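Local coordinates for DNA polymerase III subunit beta (Helicobacter pylori 26695, PDB 4S3I), which encircles DNA as a sliding clamp, tethering DNA polymerases and other proteins to it and so conferring processivity, at residues Lys4-Asn10 against Asp86-Glu92; Glu38-Glu42 against Ser64-Gly68; Tyr255-Leu261 against Gln338-Asn344; Thr283-Asn287 against Gly311-Ala317. All blocks are in the same frame, centred on the assembly; numbering follows the deposited sequence.

Near the N terminus, interaction 1 pairs K4-N10 with D86-E92 and so closes a loop of 75 residues within the N-terminal domain. Interaction 2, E38-E42 against S64-G68, lies within that span and closes a shorter loop where the chain passes from one sheet to another; the two contacts touch through K4, I5, V39 and residues S64, D65 and K66. The pattern recurs in the C-terminal domain: interaction 3 joins Y255-L261 to Q338-N344, and interaction 4, T283-N287 against G311-A317, falls inside its loop and packs on F259 and L261. No contacts cross. The two pairs lie on opposite sides of the chain's centre, interactions 1 and 3 being about 58 Å apart between centres.

Interaction 1. Residues Lys4-Asn10 against Asp86-Glu92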
# COMPACT_ATOMS: atom_id res chain seq x y z
N LYS A 4 11.79 30.82 -20.85
CA LYS A 4 10.81 30.28 -21.79
C LYS A 4 11.41 29.10 -22.55
O LYS A 4 12.41 29.25 -23.28
CB LYS A 4 10.35 31.38 -22.76
CG LYS A 4 9.43 30.89 -23.87
CD LYS A 4 8.62 32.05 -24.45
CE LYS A 4 7.74 31.60 -25.61
NZ LYS A 4 8.55 31.37 -26.85
N ILE A 5 10.83 27.92 -22.34
CA ILE A 5 11.31 26.69 -22.94
C ILE A 5 10.15 25.73 -23.20
O ILE A 5 9.03 25.96 -22.72
CB ILE A 5 12.28 25.97 -22.00
CG1 ILE A 5 11.61 25.69 -20.65
CG2 ILE A 5 13.57 26.77 -21.77
CD1 ILE A 5 12.39 24.76 -19.75
N SER A 6 10.42 24.65 -23.92
CA SER A 6 9.48 23.55 -23.99
C SER A 6 10.26 22.31 -23.62
O SER A 6 11.45 22.21 -23.94
CB SER A 6 8.85 23.40 -25.37
OG SER A 6 9.78 22.84 -26.29
N VAL A 7 9.60 21.38 -22.93
CA VAL A 7 10.25 20.14 -22.53
C VAL A 7 9.35 18.94 -22.78
O VAL A 7 8.14 19.09 -23.02
CB VAL A 7 10.66 20.15 -21.04
CG1 VAL A 7 11.64 21.28 -20.75
CG2 VAL A 7 9.42 20.28 -20.15
N SER A 8 9.94 17.76 -22.71
CA SER A 8 9.19 16.52 -22.81
C SER A 8 8.46 16.26 -21.50
O SER A 8 9.06 16.34 -20.42
CB SER A 8 10.14 15.37 -23.13
OG SER A 8 9.46 14.13 -23.13
N LYS A 9 7.18 15.94 -21.59
CA LYS A 9 6.36 15.65 -20.42
C LYS A 9 6.96 14.54 -19.56
O LYS A 9 7.09 14.66 -18.34
CB LYS A 9 4.93 15.28 -20.87
CG LYS A 9 3.90 15.13 -19.75
CD LYS A 9 3.91 13.74 -19.13
CE LYS A 9 2.51 13.30 -18.73
NZ LYS A 9 2.56 11.98 -18.02
N ASN A 10 7.34 13.44 -20.20
CA ASN A 10 7.87 12.31 -19.45
C ASN A 10 9.24 12.57 -18.81
O ASN A 10 9.50 12.11 -17.69
CB ASN A 10 7.90 11.04 -20.31
CG ASN A 10 6.51 10.61 -20.74
OD1 ASN A 10 5.66 10.29 -19.90
ND2 ASN A 10 6.27 10.60 -22.05
N ASP A 86 0.73 13.19 -22.97
CA ASP A 86 2.10 12.88 -23.37
C ASP A 86 2.44 13.66 -24.63
O ASP A 86 2.62 13.09 -25.71
CB ASP A 86 2.28 11.37 -23.58
CG ASP A 86 2.20 10.58 -22.28
OD1 ASP A 86 2.92 10.93 -21.32
OD2 ASP A 86 1.40 9.62 -22.22
N SER A 87 2.49 14.98 -24.48
CA SER A 87 2.95 15.89 -25.51
C SER A 87 3.80 16.97 -24.83
O SER A 87 3.75 17.12 -23.60
CB SER A 87 1.78 16.51 -26.27
OG SER A 87 1.02 17.38 -25.45
N ASN A 88 4.58 17.72 -25.60
CA ASN A 88 5.52 18.66 -25.02
C ASN A 88 4.85 19.75 -24.17
O ASN A 88 3.72 20.16 -24.44
CB ASN A 88 6.39 19.30 -26.11
CG ASN A 88 7.46 18.35 -26.62
OD1 ASN A 88 7.56 17.21 -26.18
ND2 ASN A 88 8.27 18.83 -27.57
N ILE A 89 5.57 20.23 -23.16
CA ILE A 89 5.05 21.23 -22.22
C ILE A 89 5.85 22.52 -22.30
O ILE A 89 7.07 22.50 -22.29
CB ILE A 89 5.11 20.69 -20.79
CG1 ILE A 89 4.14 19.51 -20.64
CG2 ILE A 89 4.78 21.79 -19.77
CD1 ILE A 89 4.30 18.74 -19.35
N ILE A 90 5.14 23.64 -22.36
CA ILE A 90 5.77 24.95 -22.37
C ILE A 90 5.87 25.50 -20.95
O ILE A 90 4.88 25.56 -20.23
CB ILE A 90 4.96 25.92 -23.25
CG1 ILE A 90 5.07 25.50 -24.72
CG2 ILE A 90 5.42 27.35 -23.04
CD1 ILE A 90 4.16 26.28 -25.66
N LEU A 91 7.07 25.92 -20.56
CA LEU A 91 7.27 26.59 -19.28
C LEU A 91 7.74 28.00 -19.54
O LEU A 91 8.75 28.21 -20.22
CB LEU A 91 8.28 25.83 -18.42
CG LEU A 91 7.95 24.36 -18.25
CD1 LEU A 91 9.08 23.62 -17.52
CD2 LEU A 91 6.63 24.18 -17.50
N GLU A 92 7.01 28.97 -19.02
CA GLU A 92 7.35 30.36 -19.29
C GLU A 92 7.09 31.24 -18.08
O GLU A 92 5.99 31.22 -17.52
CB GLU A 92 6.54 30.88 -20.49
CG GLU A 92 6.77 32.37 -20.80
CD GLU A 92 6.11 32.79 -22.11
OE1 GLU A 92 5.34 31.99 -22.69
OE2 GLU A 92 6.37 33.93 -22.56
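The methylenes of K4 run alongside E92, with K4 CD over one face of the E92 carboxylate, 3.5 Å from E92 OE2; K4 NZ goes on to a salt bridge with D65, and E92 OE2 forms one with K94. At the other end D86 OD1 takes a salt bridge from K9 NZ at 3.5 Å, the nitrogen standing off the carboxylate plane; E13 is a second anionic partner of K9. Between these charged ends lies an antiparallel sheet of the N-terminal clamp domain, in which strand 4-7 pairs with strand 89-94. I5 with L91 and V7 with I89 are hydrogen-bonded pairs, and their branched apolar side chains suit the buried face, where helix 74-82 covers I89 and L91. I5 CG1 meets L91 CB at 4.0 Å. On the other face polar K4, S6 and E92 suit partial exposure, beside I90, which is exposed; S6 OG bonds to S63. S8 is the N-cap of helix 9-19. Just beyond it, K9 has CG trans to its backbone N (chi1 -172°) and then bends at chi2, which lays the aliphatic part of the chain across I89, K9 CG standing 3.7 Å from I89 CD1.

Interaction 2. Residues Glu38-Glu42 against Ser64-Gly68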
# COMPACT_ATOMS: atom_id res chain seq x y z
N GLU A 38 16.59 26.45 -13.54
CA GLU A 38 17.55 27.27 -14.28
C GLU A 38 17.70 26.78 -15.71
O GLU A 38 18.00 25.61 -15.94
CB GLU A 38 18.91 27.31 -13.58
CG GLU A 38 19.99 28.02 -14.39
CD GLU A 38 21.07 28.67 -13.53
OE1 GLU A 38 21.41 28.11 -12.46
OE2 GLU A 38 21.59 29.74 -13.93
N VAL A 39 17.48 27.68 -16.67
CA VAL A 39 17.66 27.31 -18.07
C VAL A 39 19.01 27.83 -18.51
O VAL A 39 19.27 29.04 -18.45
CB VAL A 39 16.53 27.85 -18.97
CG1 VAL A 39 16.77 27.43 -20.42
CG2 VAL A 39 15.17 27.33 -18.50
N ILE A 40 19.89 26.92 -18.91
CA ILE A 40 21.22 27.27 -19.41
C ILE A 40 21.46 26.53 -20.72
O ILE A 40 21.58 25.30 -20.74
CB ILE A 40 22.32 26.86 -18.42
CG1 ILE A 40 22.17 27.62 -17.10
CG2 ILE A 40 23.70 27.13 -19.01
CD1 ILE A 40 23.18 27.24 -16.03
N LYS A 41 21.55 27.29 -21.82
CA LYS A 41 21.70 26.70 -23.15
C LYS A 41 20.58 25.70 -23.43
O LYS A 41 19.40 26.06 -23.36
CB LYS A 41 23.09 26.08 -23.32
CG LYS A 41 24.22 27.12 -23.25
CD LYS A 41 25.57 26.50 -22.95
CE LYS A 41 26.59 27.56 -22.55
NZ LYS A 41 27.87 26.97 -22.08
N GLU A 42 20.92 24.46 -23.72
CA GLU A 42 19.87 23.49 -24.04
C GLU A 42 19.52 22.57 -22.87
O GLU A 42 18.99 21.47 -23.10
CB GLU A 42 20.23 22.69 -25.29
CG GLU A 42 19.38 23.03 -26.51
CD GLU A 42 19.52 24.48 -26.96
OE1 GLU A 42 18.49 25.08 -27.36
OE2 GLU A 42 20.65 25.02 -26.94
N SER A 64 14.30 26.29 -26.65
CA SER A 64 14.73 27.27 -25.67
C SER A 64 14.72 28.65 -26.32
O SER A 64 15.45 28.89 -27.28
CB SER A 64 16.13 26.92 -25.15
OG SER A 64 16.55 27.83 -24.15
N ASP A 65 13.89 29.54 -25.80
CA ASP A 65 13.75 30.88 -26.37
C ASP A 65 14.36 31.92 -25.45
O ASP A 65 14.80 32.99 -25.89
CB ASP A 65 12.27 31.22 -26.59
CG ASP A 65 11.55 30.20 -27.44
OD1 ASP A 65 12.02 29.04 -27.50
OD2 ASP A 65 10.50 30.55 -28.03
N LYS A 66 14.39 31.61 -24.16
CA LYS A 66 14.81 32.58 -23.16
C LYS A 66 15.39 31.88 -21.94
O LYS A 66 14.74 31.02 -21.33
CB LYS A 66 13.63 33.47 -22.75
CG LYS A 66 13.79 34.15 -21.40
CD LYS A 66 14.85 35.23 -21.43
CE LYS A 66 14.39 36.42 -22.24
NZ LYS A 66 15.31 37.59 -22.10
N GLU A 67 16.63 32.24 -21.60
CA GLU A 67 17.33 31.66 -20.46
C GLU A 67 17.11 32.48 -19.18
O GLU A 67 16.95 33.71 -19.24
CB GLU A 67 18.83 31.57 -20.77
CG GLU A 67 19.17 30.66 -21.94
CD GLU A 67 20.65 30.64 -22.24
OE1 GLU A 67 21.36 31.57 -21.80
OE2 GLU A 67 21.11 29.69 -22.92
N GLY A 68 17.09 31.81 -18.04
CA GLY A 68 16.90 32.48 -16.76
C GLY A 68 16.59 31.51 -15.63
O GLY A 68 16.61 30.29 -15.83
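E67 reaches across to the backbone of K41 and receives its N-H from above the carboxylate plane, 57° out of it. The bond from K41 N to E67 OE2 is short at 2.7 Å but bent, with an angle of 134° at the hydrogen. The E67 chain is extended beyond CG, long enough to bridge the gap, and E67 CB passes 3.5 Å from V39 O on the way. K41 itself has positive phi (55°), unusual for a residue with a side chain; with E42 it forms the tight turn of the hairpin between strands 34-40 and 43-49, its angles close to type II'. Opposite, the chain turns a corner: D65 and K66 form a classic beta bulge facing K4, after which it leaves the sheet of strand 63-66 for that of strand 68-73. G68, in an extended, positive-phi conformation that glycine alone reaches readily, gives its carbonyl to strand 34-40 by a nearly straight bond, V39 N to G68 O at 2.9 Å. Buried V39 turns one methyl group, CG1, into the corner, 3.8 Å from S64 OG and against I5. The same S64 OG donates a weak bond to K41 O at 3.4 Å.

Interaction 3. Residues Tyr255-Leu261 against Gln338-Asn344; sequences YISSFTL and QFVLRCN
The ring of Y255 lies with one face against R342, whose CB sits 3.7 Å from the ring centroid in a CH-pi contact, the two side chains crossing at about a right angle. From CB the rest of the aliphatic stem runs extended to NE and carries the guanidinium over to S258: R342 NH1 donates to S258 OG at 2.9 Å, the hydroxyl lying almost level with the guanidinium at its rim. V340 CG1 covers one guanidinium face, and Q353 accepts from R342 NE. The N344 amide is almost parallel to the Y255 ring, 8° apart, and its OD1 takes the backbone N-H of I256 at 2.8 Å. I256 and S257 both face C343, a classic beta bulge at the start of an otherwise regular antiparallel pairing. On the buried face L261 CB lies over the F339 ring, 3.6 Å from F339 CE1. F339 has CG between its backbone N and carbonyl carbon (chi1 71°), which swings the ring toward this leucine. Strand 257-262 is outermost in its sheet within the chain, while strand 338-343 pairs on its other side with strand 350-354; F339 packs against helix 324-332 and edge-to-face on F266, and L341 reaches strand 279-284.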
# COMPACT_ATOMS: atom_id res chain seq x y z
N TYR A 255 35.96 -19.21 15.20
CA TYR A 255 34.72 -19.85 15.61
C TYR A 255 34.95 -21.34 15.82
O TYR A 255 35.58 -22.00 15.00
CB TYR A 255 33.63 -19.61 14.57
CG TYR A 255 33.25 -18.16 14.46
CD1 TYR A 255 32.28 -17.61 15.29
CD2 TYR A 255 33.87 -17.33 13.54
CE1 TYR A 255 31.92 -16.28 15.20
CE2 TYR A 255 33.52 -15.99 13.44
CZ TYR A 255 32.55 -15.47 14.27
OH TYR A 255 32.21 -14.15 14.17
N ILE A 256 34.44 -21.85 16.94
CA ILE A 256 34.52 -23.26 17.27
C ILE A 256 33.83 -24.09 16.18
O ILE A 256 34.40 -25.05 15.67
CB ILE A 256 33.86 -23.56 18.62
CG1 ILE A 256 34.52 -22.72 19.73
CG2 ILE A 256 33.93 -25.04 18.95
CD1 ILE A 256 33.84 -22.82 21.09
N SER A 257 32.61 -23.70 15.84
CA SER A 257 31.82 -24.44 14.86
C SER A 257 31.33 -23.58 13.70
O SER A 257 30.91 -22.43 13.89
CB SER A 257 30.64 -25.13 15.56
OG SER A 257 30.65 -24.85 16.95
N SER A 258 31.38 -24.16 12.50
CA SER A 258 30.83 -23.55 11.29
C SER A 258 29.94 -24.53 10.52
O SER A 258 30.41 -25.56 10.04
CB SER A 258 31.94 -23.05 10.37
OG SER A 258 32.67 -22.00 10.97
N PHE A 259 28.65 -24.20 10.39
CA PHE A 259 27.72 -25.08 9.68
C PHE A 259 27.27 -24.50 8.34
O PHE A 259 26.90 -23.33 8.27
CB PHE A 259 26.48 -25.31 10.55
CG PHE A 259 26.80 -25.66 11.98
CD1 PHE A 259 27.35 -26.90 12.30
CD2 PHE A 259 26.51 -24.77 13.01
CE1 PHE A 259 27.62 -27.24 13.63
CE2 PHE A 259 26.76 -25.10 14.35
CZ PHE A 259 27.32 -26.34 14.65
N THR A 260 27.31 -25.31 7.29
CA THR A 260 26.80 -24.89 5.98
C THR A 260 25.34 -25.38 5.89
O THR A 260 25.07 -26.57 5.95
CB THR A 260 27.65 -25.47 4.84
OG1 THR A 260 29.00 -25.01 4.99
CG2 THR A 260 27.12 -25.04 3.48
N LEU A 261 24.41 -24.44 5.78
CA LEU A 261 22.97 -24.73 5.92
C LEU A 261 22.16 -24.16 4.76
O LEU A 261 22.65 -23.29 4.02
CB LEU A 261 22.47 -24.15 7.24
CG LEU A 261 23.22 -24.64 8.48
CD1 LEU A 261 23.04 -23.69 9.66
CD2 LEU A 261 22.77 -26.07 8.86
N GLN A 338 23.08 -21.31 -0.12
CA GLN A 338 23.43 -21.84 1.19
C GLN A 338 24.09 -20.76 2.00
O GLN A 338 24.58 -19.78 1.44
CB GLN A 338 24.38 -23.04 1.05
CG GLN A 338 23.79 -24.19 0.26
CD GLN A 338 24.72 -25.40 0.23
OE1 GLN A 338 25.76 -25.38 -0.44
NE2 GLN A 338 24.36 -26.45 0.97
N PHE A 339 24.11 -20.92 3.32
CA PHE A 339 24.78 -19.97 4.17
C PHE A 339 25.63 -20.71 5.19
O PHE A 339 25.44 -21.91 5.44
CB PHE A 339 23.80 -19.01 4.86
CG PHE A 339 22.96 -19.65 5.95
CD1 PHE A 339 21.80 -20.35 5.63
CD2 PHE A 339 23.30 -19.50 7.29
CE1 PHE A 339 21.00 -20.94 6.62
CE2 PHE A 339 22.52 -20.07 8.29
CZ PHE A 339 21.35 -20.80 7.96
N VAL A 340 26.56 -19.98 5.78
CA VAL A 340 27.38 -20.54 6.83
C VAL A 340 27.05 -19.85 8.13
O VAL A 340 27.03 -18.61 8.21
CB VAL A 340 28.87 -20.41 6.51
CG1 VAL A 340 29.71 -20.89 7.70
CG2 VAL A 340 29.19 -21.19 5.25
N LEU A 341 26.76 -20.65 9.13
CA LEU A 341 26.51 -20.15 10.47
C LEU A 341 27.73 -20.48 11.32
O LEU A 341 28.04 -21.66 11.51
CB LEU A 341 25.27 -20.85 11.05
CG LEU A 341 25.01 -20.63 12.53
CD1 LEU A 341 24.69 -19.18 12.77
CD2 LEU A 341 23.86 -21.51 13.04
N ARG A 342 28.43 -19.46 11.80
CA ARG A 342 29.62 -19.68 12.62
C ARG A 342 29.35 -19.33 14.07
O ARG A 342 28.89 -18.23 14.39
CB ARG A 342 30.82 -18.86 12.11
CG ARG A 342 31.14 -19.03 10.65
CD ARG A 342 32.52 -18.45 10.31
NE ARG A 342 32.71 -18.32 8.87
CZ ARG A 342 33.09 -19.32 8.07
NH1 ARG A 342 33.34 -20.53 8.58
NH2 ARG A 342 33.22 -19.12 6.77
N CYS A 343 29.65 -20.26 14.97
CA CYS A 343 29.30 -20.11 16.38
C CYS A 343 30.45 -20.47 17.31
O CYS A 343 31.33 -21.26 16.97
CB CYS A 343 28.14 -21.04 16.75
SG CYS A 343 26.59 -20.83 15.84
N ASN A 344 30.41 -19.89 18.51
CA ASN A 344 31.20 -20.38 19.63
C ASN A 344 30.21 -20.88 20.67
O ASN A 344 29.38 -21.74 20.37
CB ASN A 344 32.11 -19.27 20.17
CG ASN A 344 33.19 -18.89 19.19
OD1 ASN A 344 33.91 -19.76 18.69
ND2 ASN A 344 33.28 -17.61 18.87

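Interaction 4. Residues Thr283-Asn287 against Gly311-Ala317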
# COMPACT_ATOMS: atom_id res chain seq x y z
N THR A 283 17.79 -25.86 17.14
CA THR A 283 18.54 -27.02 17.60
C THR A 283 19.19 -27.70 16.42
O THR A 283 18.50 -28.20 15.54
CB THR A 283 17.66 -28.05 18.31
OG1 THR A 283 17.04 -27.46 19.47
CG2 THR A 283 18.52 -29.25 18.75
N LEU A 284 20.52 -27.72 16.41
CA LEU A 284 21.25 -28.38 15.34
C LEU A 284 21.71 -29.78 15.76
O LEU A 284 22.33 -29.94 16.82
CB LEU A 284 22.43 -27.53 14.90
CG LEU A 284 22.03 -26.24 14.20
CD1 LEU A 284 23.24 -25.40 13.91
CD2 LEU A 284 21.29 -26.57 12.91
N GLU A 285 21.39 -30.77 14.94
CA GLU A 285 21.86 -32.14 15.12
C GLU A 285 22.58 -32.54 13.86
O GLU A 285 22.64 -31.75 12.91
CB GLU A 285 20.69 -33.10 15.36
CG GLU A 285 20.19 -33.13 16.79
CD GLU A 285 18.88 -33.90 16.94
OE1 GLU A 285 18.39 -34.46 15.93
OE2 GLU A 285 18.34 -33.93 18.07
N LYS A 286 23.10 -33.76 13.82
CA LYS A 286 23.94 -34.15 12.69
C LYS A 286 23.19 -34.09 11.36
O LYS A 286 23.73 -33.61 10.36
CB LYS A 286 24.57 -35.53 12.90
CG LYS A 286 25.49 -35.91 11.74
CD LYS A 286 26.22 -37.22 11.97
CE LYS A 286 26.71 -37.79 10.64
NZ LYS A 286 25.58 -37.94 9.67
N ASN A 287 21.95 -34.56 11.35
CA ASN A 287 21.19 -34.56 10.10
C ASN A 287 19.83 -33.90 10.24
O ASN A 287 18.91 -34.21 9.49
CB ASN A 287 21.01 -35.98 9.55
CG ASN A 287 22.32 -36.59 9.12
OD1 ASN A 287 22.93 -37.36 9.88
ND2 ASN A 287 22.77 -36.26 7.90
N GLY A 311 25.68 -34.31 6.54
CA GLY A 311 25.81 -34.28 7.99
C GLY A 311 26.68 -33.18 8.56
O GLY A 311 27.77 -32.91 8.05
N LEU A 312 26.19 -32.54 9.61
CA LEU A 312 26.97 -31.51 10.29
C LEU A 312 28.01 -32.16 11.21
O LEU A 312 27.75 -33.22 11.79
CB LEU A 312 26.03 -30.60 11.09
CG LEU A 312 24.91 -29.91 10.32
CD1 LEU A 312 24.14 -28.96 11.25
CD2 LEU A 312 25.45 -29.16 9.10
N ASP A 313 29.18 -31.54 11.35
CA ASP A 313 30.17 -32.02 12.32
C ASP A 313 29.70 -31.71 13.75
O ASP A 313 30.16 -30.76 14.38
CB ASP A 313 31.55 -31.41 12.05
CG ASP A 313 32.61 -31.91 13.03
OD1 ASP A 313 33.55 -31.13 13.34
OD2 ASP A 313 32.51 -33.07 13.49
N ILE A 314 28.79 -32.55 14.23
CA ILE A 314 28.12 -32.36 15.51
C ILE A 314 28.00 -33.72 16.19
O ILE A 314 27.42 -34.65 15.62
CB ILE A 314 26.70 -31.76 15.30
CG1 ILE A 314 26.79 -30.28 14.95
CG2 ILE A 314 25.81 -31.99 16.53
CD1 ILE A 314 25.96 -29.37 15.84
N GLU A 315 28.56 -33.86 17.39
CA GLU A 315 28.52 -35.14 18.08
C GLU A 315 27.42 -35.16 19.14
O GLU A 315 27.22 -36.16 19.82
CB GLU A 315 29.88 -35.46 18.71
CG GLU A 315 30.54 -36.71 18.14
CD GLU A 315 29.71 -37.97 18.35
OE1 GLU A 315 29.05 -38.42 17.38
OE2 GLU A 315 29.73 -38.52 19.47
N LYS A 316 26.71 -34.04 19.25
CA LYS A 316 25.63 -33.87 20.21
C LYS A 316 24.94 -32.55 19.92
O LYS A 316 25.60 -31.57 19.55
CB LYS A 316 26.18 -33.86 21.64
CG LYS A 316 27.21 -32.77 21.89
CD LYS A 316 27.77 -32.82 23.30
CE LYS A 316 28.72 -31.67 23.58
NZ LYS A 316 28.00 -30.37 23.74
N ALA A 317 23.62 -32.52 20.09
CA ALA A 317 22.80 -31.36 19.70
C ALA A 317 23.35 -29.99 20.15
O ALA A 317 23.77 -29.82 21.29
CB ALA A 317 21.36 -31.55 20.18
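The turn joining strands 279-284 and 288-293 in the C-terminal domain packs against the loop from strand 301-307 to strand 318-323, with K286 and L312 holding the two together. L312 N donates to K286 O at 2.8 Å; the bond is nearly straight and coplanar with the carbonyl, along one of the oxygen lone pairs. G311 precedes it, and with no side chain it lets K286 NZ come within 4.0 Å of G311 CA, which also makes a CA-H...O contact with K286 O. The lysine chain is extended until it bends at chi4 (-56°), bringing K286 NZ to N287 OD1 at 2.7 Å; K286 CG rests 3.5 Å from L312 O. The other end of the N287 amide, ND2, is bonded to I308 O. The loop then folds through an inverse gamma turn centred on D313, closed by a weak bond from I314 N to L312 O, placing two apolar side chains on one strand end. L312 CD1 meets L284 CD2 at 4.1 Å, the leucines crossing at about a right angle, and I314 CD1 lies 3.8 Å from L284 O. A317 CB touches both T283 CG2 and E285 CG, each at 3.9 Å. Just beyond, F318 bonds to the L284 backbone, starting strand 318-323 beside strand 279-284; strand 288-293 lies on the other side, and strand 257-262 brings F259 against L284, L312 and I314, and L261 against L312.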